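Long-range contact in motility protein FimV (Pseudomonas aeruginosa, PDB 4MBQ), which plays roles in twitching motility, is essential for type IV pilus assembly at the inner membrane and regulates intracellular cyclic AMP levels by activating the adenylate cyclase CyaB: residues A19-L24 against R38-E43. Numbering follows the deposited sequence.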
loop_
_atom_site.group_PDB
_atom_site.type_symbol
_atom_site.label_atom_id
_atom_site.label_comp_id
_atom_site.label_asym_id
_atom_site.label_seq_id
_atom_site.Cartn_x
_atom_site.Cartn_y
_atom_site.Cartn_z
ATOM N N ALA B 19 -6.223 0.501 11.180
ATOM C CA ALA B 19 -6.350 -0.708 10.375
ATOM C C ALA B 19 -5.696 -0.515 9.010
ATOM O O ALA B 19 -5.007 -1.404 8.509
ATOM C CB ALA B 19 -7.814 -1.088 10.217
ATOM N N THR B 20 -5.913 0.655 8.417
ATOM C CA THR B 20 -5.305 0.995 7.135
ATOM C C THR B 20 -3.788 1.048 7.252
ATOM O O THR B 20 -3.067 0.541 6.392
ATOM C CB THR B 20 -5.806 2.354 6.615
ATOM O OG1 THR B 20 -7.234 2.331 6.502
ATOM C CG2 THR B 20 -5.197 2.661 5.254
ATOM N N LYS B 21 -3.307 1.665 8.326
ATOM C CA LYS B 21 -1.873 1.801 8.539
ATOM C C LYS B 21 -1.205 0.453 8.793
ATOM O O LYS B 21 -0.054 0.246 8.419
ATOM C CB LYS B 21 -1.587 2.793 9.673
ATOM C CG LYS B 21 -1.878 4.239 9.285
ATOM C CD LYS B 21 -1.681 5.204 10.443
ATOM C CE LYS B 21 -1.933 6.640 9.990
ATOM N NZ LYS B 21 -1.811 7.618 11.101
ATOM N N LEU B 22 -1.934 -0.465 9.420
ATOM C CA LEU B 22 -1.420 -1.808 9.659
ATOM C C LEU B 22 -1.174 -2.536 8.341
ATOM O O LEU B 22 -0.164 -3.222 8.175
ATOM C CB LEU B 22 -2.380 -2.610 10.539
ATOM C CG LEU B 22 -2.262 -2.369 12.045
ATOM C CD1 LEU B 22 -3.359 -3.103 12.804
ATOM C CD2 LEU B 22 -0.891 -2.808 12.526
ATOM N N ASP B 23 -2.098 -2.383 7.401
ATOM C CA ASP B 23 -1.934 -2.992 6.085
ATOM C C ASP B 23 -0.821 -2.311 5.292
ATOM O O ASP B 23 -0.092 -2.969 4.553
ATOM C CB ASP B 23 -3.252 -2.992 5.312
ATOM C CG ASP B 23 -4.154 -4.144 5.711
ATOM O OD1 ASP B 23 -3.672 -5.296 5.763
ATOM O OD2 ASP B 23 -5.346 -3.902 5.985
ATOM N N LEU B 24 -0.683 -0.999 5.465
ATOM C CA LEU B 24 0.415 -0.263 4.843
ATOM C C LEU B 24 1.758 -0.732 5.386
ATOM O O LEU B 24 2.732 -0.849 4.642
ATOM C CB LEU B 24 0.264 1.245 5.064
ATOM C CG LEU B 24 -0.759 1.981 4.202
ATOM C CD1 LEU B 24 -0.575 3.485 4.336
ATOM C CD2 LEU B 24 -0.650 1.548 2.751
ATOM N N ARG B 38 8.363 0.593 10.407
ATOM C CA ARG B 38 8.476 1.001 11.805
ATOM C C ARG B 38 7.846 2.367 12.071
ATOM O O ARG B 38 7.159 2.555 13.076
ATOM C CB ARG B 38 9.940 1.000 12.251
ATOM C CG ARG B 38 10.572 -0.383 12.278
ATOM C CD ARG B 38 11.989 -0.334 12.815
ATOM N NE ARG B 38 12.606 -1.656 12.832
ATOM C CZ ARG B 38 13.517 -2.066 11.956
ATOM N NH1 ARG B 38 13.927 -1.252 10.994
ATOM N NH2 ARG B 38 14.024 -3.288 12.048
ATOM N N ASP B 39 8.083 3.316 11.169
ATOM C CA ASP B 39 7.506 4.652 11.296
ATOM C C ASP B 39 5.980 4.595 11.297
ATOM O O ASP B 39 5.324 5.284 12.078
ATOM C CB ASP B 39 7.997 5.562 10.168
ATOM C CG ASP B 39 9.501 5.762 10.191
ATOM O OD1 ASP B 39 10.140 5.360 11.185
ATOM O OD2 ASP B 39 10.042 6.332 9.219
ATOM N N ILE B 40 5.424 3.762 10.424
ATOM C CA ILE B 40 3.978 3.593 10.334
ATOM C C ILE B 40 3.416 2.885 11.561
ATOM O O ILE B 40 2.368 3.267 12.084
ATOM C CB ILE B 40 3.585 2.802 9.073
ATOM C CG1 ILE B 40 3.892 3.616 7.819
ATOM C CG2 ILE B 40 2.111 2.442 9.101
ATOM C CD1 ILE B 40 3.288 3.029 6.564
ATOM N N LEU B 41 4.116 1.849 12.015
ATOM C CA LEU B 41 3.683 1.083 13.180
ATOM C C LEU B 41 3.723 1.908 14.464
ATOM O O LEU B 41 2.945 1.664 15.388
ATOM C CB LEU B 41 4.521 -0.189 13.330
ATOM C CG LEU B 41 4.240 -1.263 12.274
ATOM C CD1 LEU B 41 5.267 -2.384 12.335
ATOM C CD2 LEU B 41 2.832 -1.813 12.443
ATOM N N ASP B 42 4.627 2.885 14.519
ATOM C CA ASP B 42 4.703 3.791 15.665
ATOM C C ASP B 42 3.388 4.546 15.799
ATOM O O ASP B 42 2.930 4.829 16.905
ATOM C CB ASP B 42 5.864 4.776 15.497
ATOM C CG ASP B 42 6.044 5.681 16.704
ATOM O OD1 ASP B 42 5.798 5.221 17.839
ATOM O OD2 ASP B 42 6.436 6.852 16.518
ATOM N N GLU B 43 2.778 4.853 14.659
ATOM C CA GLU B 43 1.510 5.568 14.634
ATOM C C GLU B 43 0.357 4.656 15.054
ATOM O O GLU B 43 -0.565 5.087 15.745
ATOM C CB GLU B 43 1.267 6.157 13.245
ATOM C CG GLU B 43 2.404 7.052 12.770
ATOM C CD GLU B 43 2.162 7.645 11.396
ATOM O OE1 GLU B 43 1.159 7.274 10.752
ATOM O OE2 GLU B 43 2.979 8.485 10.963
#
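Lys21 makes two separate contacts with the facing helix, one through its base and one through its ammonium group. At the base, its backbone O lies 3.2 Å from the CG2 methyl of Ile40 and its CB packs on the same methyl at 3.8 Å. With chi1 at -67°, Ile40 has CG2 anti to its backbone N and presents that methyl to Lys21, while CG1 leads toward Leu24. Beyond CG the lysine chain runs fully extended past the edge of the apolar layer and crosses the Glu43 side chain at about a right angle. Its NZ forms a salt bridge with Glu43 OE1 at 3.0 Å, approaching from above the carboxylate plane, 41° out of it. Glu47, one turn further along helix 34-47, is the stronger partner of the same ammonium group, so the two carboxylates share it. Leu22 and Leu41 point their CB atoms away from the opposing helix, yet their ends turn back and meet crosswise through the two CD2 methyls, 3.9 Å apart. Three residues after Lys21, Leu24 rests its CB 3.8 Å from Ile40 CD1, so that Ile40 spans the step from Lys21 to Leu24 with its two branches. The axes of segments 19-24 and 38-43 approach to 9.0 Å, their N-to-C directions 161° apart, the antiparallel helix pair expected of a tetratricopeptide repeat, here in the C-terminal piece of FimV. Helix 50-62 packs against this hairpin, touching Leu22 through Gln52 and Leu41 through Leu59 and Leu60, while Leu24 meets Leu24 of a second subunit and Ile40 meets Tyr28 of a third.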